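Local coordinates for protein agglutinin (Rhizoctonia solani, PDB 4G9N) that is a fungal lectin of the ricin-type beta-trefoil family that binds N-acetylgalactosamine, at residues 20-25 and 35-40. Numbering follows the deposited sequence.
Sequences VLDLWR and QGYKSH. With NGA (2-acetamido-2-deoxy-beta-D-galactopyranose), chain E.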
ATOM      1  N   VAL B  20       0.900 -16.786  11.314  1.00  3.26           N
ATOM      2  CA  VAL B  20       1.892 -15.833  10.813  1.00  5.15           C
ATOM      3  C   VAL B  20       2.777 -16.401   9.708  1.00  4.64           C
ATOM      4  O   VAL B  20       2.885 -17.619   9.544  1.00  2.51           O
ATOM      5  CB  VAL B  20       2.776 -15.280  11.952  1.00  3.85           C
ATOM      6  CG1 VAL B  20       1.903 -14.731  13.114  1.00  1.86           C
ATOM      7  CG2 VAL B  20       3.740 -16.342  12.441  1.00  4.59           C
ATOM      8  N   LEU B  21       3.401 -15.515   8.942  1.00  2.69           N
ATOM      9  CA  LEU B  21       4.250 -15.955   7.837  1.00  3.06           C
ATOM     10  C   LEU B  21       5.513 -16.603   8.402  1.00  7.85           C
ATOM     11  O   LEU B  21       6.238 -15.993   9.193  1.00  4.53           O
ATOM     12  CB  LEU B  21       4.618 -14.773   6.940  1.00  3.13           C
ATOM     13  CG  LEU B  21       5.208 -15.115   5.571  1.00  4.43           C
ATOM     14  CD1 LEU B  21       4.102 -15.601   4.638  1.00  1.02           C
ATOM     15  CD2 LEU B  21       5.946 -13.917   4.968  1.00  1.73           C
ATOM     16  N   ASP B  22       5.784 -17.829   7.974  1.00  3.72           N
ATOM     17  CA  ASP B  22       6.761 -18.683   8.642  1.00  3.50           C
ATOM     18  C   ASP B  22       7.701 -19.339   7.614  1.00  4.64           C
ATOM     19  O   ASP B  22       7.249 -19.962   6.646  1.00  8.72           O
ATOM     20  CB  ASP B  22       5.988 -19.733   9.464  1.00  4.81           C
ATOM     21  CG  ASP B  22       6.898 -20.785  10.128  1.00 13.43           C
ATOM     22  OD1 ASP B  22       7.494 -21.615   9.403  1.00  6.29           O
ATOM     23  OD2 ASP B  22       6.972 -20.814  11.384  1.00  6.84           O
ATOM     24  N   LEU B  23       9.005 -19.175   7.797  1.00  4.64           N
ATOM     25  CA  LEU B  23       9.964 -19.904   6.961  1.00  4.32           C
ATOM     26  C   LEU B  23      10.271 -21.267   7.582  1.00  8.73           C
ATOM     27  O   LEU B  23      10.831 -21.344   8.674  1.00  5.76           O
ATOM     28  CB  LEU B  23      11.260 -19.118   6.758  1.00  2.76           C
ATOM     29  CG  LEU B  23      12.307 -19.789   5.849  1.00  6.01           C
ATOM     30  CD1 LEU B  23      11.837 -19.927   4.412  1.00  1.68           C
ATOM     31  CD2 LEU B  23      13.626 -19.055   5.901  1.00  5.74           C
ATOM     32  N   TRP B  24       9.890 -22.335   6.882  1.00  6.66           N
ATOM     33  CA  TRP B  24      10.116 -23.712   7.341  1.00  9.84           C
ATOM     34  C   TRP B  24      11.490 -23.950   8.009  1.00 10.82           C
ATOM     35  O   TRP B  24      12.538 -23.897   7.355  1.00  6.62           O
ATOM     36  CB  TRP B  24       9.904 -24.678   6.175  1.00  4.49           C
ATOM     37  CG  TRP B  24       9.784 -26.107   6.583  1.00 15.64           C
ATOM     38  CD1 TRP B  24       8.654 -26.751   7.003  1.00  8.01           C
ATOM     39  CD2 TRP B  24      10.837 -27.080   6.602  1.00  9.26           C
ATOM     40  NE1 TRP B  24       8.941 -28.065   7.284  1.00 11.35           N
ATOM     41  CE2 TRP B  24      10.273 -28.293   7.047  1.00 11.39           C
ATOM     42  CE3 TRP B  24      12.197 -27.044   6.284  1.00  8.72           C
ATOM     43  CZ2 TRP B  24      11.027 -29.461   7.185  1.00 15.52           C
ATOM     44  CZ3 TRP B  24      12.945 -28.203   6.422  1.00 19.49           C
ATOM     45  CH2 TRP B  24      12.357 -29.395   6.865  1.00 16.75           C
ATOM     46  N   ARG B  25      11.447 -24.181   9.323  1.00  8.23           N
ATOM     47  CA  ARG B  25      12.627 -24.374  10.189  1.00 13.89           C
ATOM     48  C   ARG B  25      13.710 -23.279  10.085  1.00 10.81           C
ATOM     49  O   ARG B  25      14.844 -23.474  10.520  1.00 10.89           O
ATOM     50  CB  ARG B  25      13.222 -25.796  10.043  1.00 11.70           C
ATOM     51  CG  ARG B  25      12.155 -26.899   9.910  1.00 11.18           C
ATOM     52  CD  ARG B  25      12.422 -28.170  10.726  1.00 19.01           C
ATOM     53  NE  ARG B  25      13.376 -29.082  10.103  1.00 22.91           N
ATOM     54  CZ  ARG B  25      13.177 -30.383   9.872  1.00 17.66           C
ATOM     55  NH1 ARG B  25      12.036 -30.989  10.192  1.00  9.30           N
ATOM     56  NH2 ARG B  25      14.143 -31.084   9.297  1.00 19.03           N
ATOM     57  N   GLN B  35       5.227 -20.632   4.820  1.00  3.01           N
ATOM     58  CA  GLN B  35       3.957 -21.218   5.210  1.00  3.25           C
ATOM     59  C   GLN B  35       3.286 -20.424   6.327  1.00  1.53           C
ATOM     60  O   GLN B  35       3.891 -19.556   6.918  1.00  2.50           O
ATOM     61  CB  GLN B  35       4.232 -22.637   5.711  1.00  3.12           C
ATOM     62  CG  GLN B  35       5.302 -22.615   6.781  1.00  3.23           C
ATOM     63  CD  GLN B  35       5.797 -23.985   7.218  1.00  6.12           C
ATOM     64  OE1 GLN B  35       5.508 -25.010   6.589  1.00  7.47           O
ATOM     65  NE2 GLN B  35       6.561 -24.002   8.304  1.00  2.59           N
ATOM     66  N   GLY B  36       2.029 -20.738   6.615  1.00  2.28           N
ATOM     67  CA  GLY B  36       1.361 -20.236   7.800  1.00  1.80           C
ATOM     68  C   GLY B  36       1.675 -21.126   8.990  1.00  3.75           C
ATOM     69  O   GLY B  36       1.812 -22.337   8.837  1.00  3.12           O
ATOM     70  N   TYR B  37       1.807 -20.532  10.176  1.00  3.03           N
ATOM     71  CA  TYR B  37       2.173 -21.293  11.371  1.00  7.28           C
ATOM     72  C   TYR B  37       1.747 -20.509  12.609  1.00 11.31           C
ATOM     73  O   TYR B  37       1.603 -19.281  12.560  1.00  8.01           O
ATOM     74  CB  TYR B  37       3.686 -21.534  11.395  1.00  4.75           C
ATOM     75  CG  TYR B  37       4.165 -22.799  12.098  1.00  4.60           C
ATOM     76  CD1 TYR B  37       4.400 -22.815  13.473  1.00  4.78           C
ATOM     77  CD2 TYR B  37       4.428 -23.963  11.374  1.00  6.28           C
ATOM     78  CE1 TYR B  37       4.859 -23.955  14.109  1.00  5.61           C
ATOM     79  CE2 TYR B  37       4.885 -25.113  12.003  1.00  4.97           C
ATOM     80  CZ  TYR B  37       5.098 -25.104  13.371  1.00  5.85           C
ATOM     81  OH  TYR B  37       5.546 -26.245  13.998  1.00  6.97           O
ATOM     82  N   LYS B  38       1.534 -21.219  13.712  1.00  3.90           N
ATOM     83  CA  LYS B  38       1.162 -20.574  14.956  1.00  5.45           C
ATOM     84  C   LYS B  38       2.302 -19.648  15.399  1.00  7.45           C
ATOM     85  O   LYS B  38       3.470 -20.023  15.326  1.00 11.59           O
ATOM     86  CB  LYS B  38       0.854 -21.624  16.027  1.00 10.80           C
ATOM     87  CG  LYS B  38       0.297 -21.040  17.307  1.00  8.85           C
ATOM     88  CD  LYS B  38      -0.064 -22.110  18.305  1.00 15.25           C
ATOM     89  CE  LYS B  38       1.177 -22.708  18.954  1.00 16.87           C
ATOM     90  NZ  LYS B  38       0.817 -23.626  20.087  1.00 28.71           N
ATOM     91  N   SER B  39       1.970 -18.436  15.829  1.00  8.08           N
ATOM     92  CA  SER B  39       2.996 -17.462  16.201  1.00  5.57           C
ATOM     93  C   SER B  39       3.743 -17.871  17.461  1.00  8.80           C
ATOM     94  O   SER B  39       3.120 -18.194  18.478  1.00 11.08           O
ATOM     95  CB  SER B  39       2.366 -16.089  16.429  1.00  9.25           C
ATOM     96  OG  SER B  39       3.350 -15.134  16.789  1.00  5.45           O
ATOM     97  N   HIS B  40       5.072 -17.847  17.400  1.00  5.20           N
ATOM     98  CA  HIS B  40       5.882 -18.127  18.583  1.00  7.59           C
ATOM     99  C   HIS B  40       6.990 -17.098  18.823  1.00 10.54           C
ATOM    100  O   HIS B  40       7.737 -17.198  19.786  1.00 14.39           O
ATOM    101  CB  HIS B  40       6.449 -19.551  18.547  1.00  6.31           C
ATOM    102  CG  HIS B  40       7.214 -19.878  17.296  1.00  9.33           C
ATOM    103  ND1 HIS B  40       8.295 -19.142  16.866  1.00  7.08           N
ATOM    104  CD2 HIS B  40       7.060 -20.880  16.398  1.00  7.17           C
ATOM    105  CE1 HIS B  40       8.768 -19.665  15.749  1.00 10.29           C
ATOM    106  NE2 HIS B  40       8.037 -20.723  15.444  1.00  7.01           N
TER
HETATM  107  C1  NGA E 201      10.227 -25.371  13.402  1.00  8.77           C
HETATM  108  C2  NGA E 201       9.992 -23.866  13.391  1.00 11.34           C
HETATM  109  C3  NGA E 201       8.570 -23.580  12.949  1.00  8.05           C
HETATM  110  C4  NGA E 201       8.323 -24.225  11.586  1.00 11.87           C
HETATM  111  C5  NGA E 201       8.641 -25.713  11.670  1.00  8.67           C
HETATM  112  C6  NGA E 201       8.565 -26.375  10.304  1.00  8.42           C
HETATM  113  C7  NGA E 201      11.241 -22.586  15.018  1.00 11.00           C
HETATM  114  C8  NGA E 201      11.232 -21.989  16.399  1.00  8.18           C
HETATM  115  N2  NGA E 201      10.200 -23.351  14.724  1.00  9.27           N
HETATM  116  O1  NGA E 201      11.575 -25.626  13.734  1.00 16.94           O
HETATM  117  O3  NGA E 201       8.352 -22.188  12.939  1.00  6.19           O
HETATM  118  O4  NGA E 201       9.100 -23.634  10.564  1.00  5.59           O
HETATM  119  O5  NGA E 201       9.953 -25.920  12.135  1.00 10.31           O
HETATM  120  O6  NGA E 201       7.275 -26.245   9.756  1.00 14.71           O
HETATM  121  O7  NGA E 201      12.154 -22.367  14.216  1.00 10.08           O
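D22 and Q35 pair across the antiparallel hairpin of strands 20-23 and 32-37, where the axes of the short strand segments approach to 4.7 Å, with their N-to-C directions 116° apart, and V20 N donates to Y37 O. In this ricin-type beta-trefoil lectin the hairpin carries a sugar site, occupied by N-acetylgalactosamine. D22, Q35 and Y37 stand on one face of the sheet, where the sugar lies, and L21 is on the other. D22 swings its CG opposite the backbone N (chi1 175°), which sets the carboxylate beside the Q35 amide; Q35 NE2 reaches D22 OD1 at 2.8 Å, from above the carboxylate plane. That same nitrogen also donates to sugar O6, and D22 OD1 accepts from O4, so protein and ligand share one polar network. D22 OD2 sits 3.4 Å from Y37 CB and is hydrogen-bonded to Q45 NE2 and to sugar O3, the latter at a doubtfully short distance. The Y37 ring offers one face to the sugar, with C4 3.6 Å above its plane toward the rim. W24 directs a ring face at C6, while Q35 OE1 approaches the indole edge near its plane. N44 ND2 and E121 OE2 add hydrogen bonds to the ligand. Beyond Y37, H40 NE2 donates to sugar O3 at 2.9 Å, almost straight at 170°.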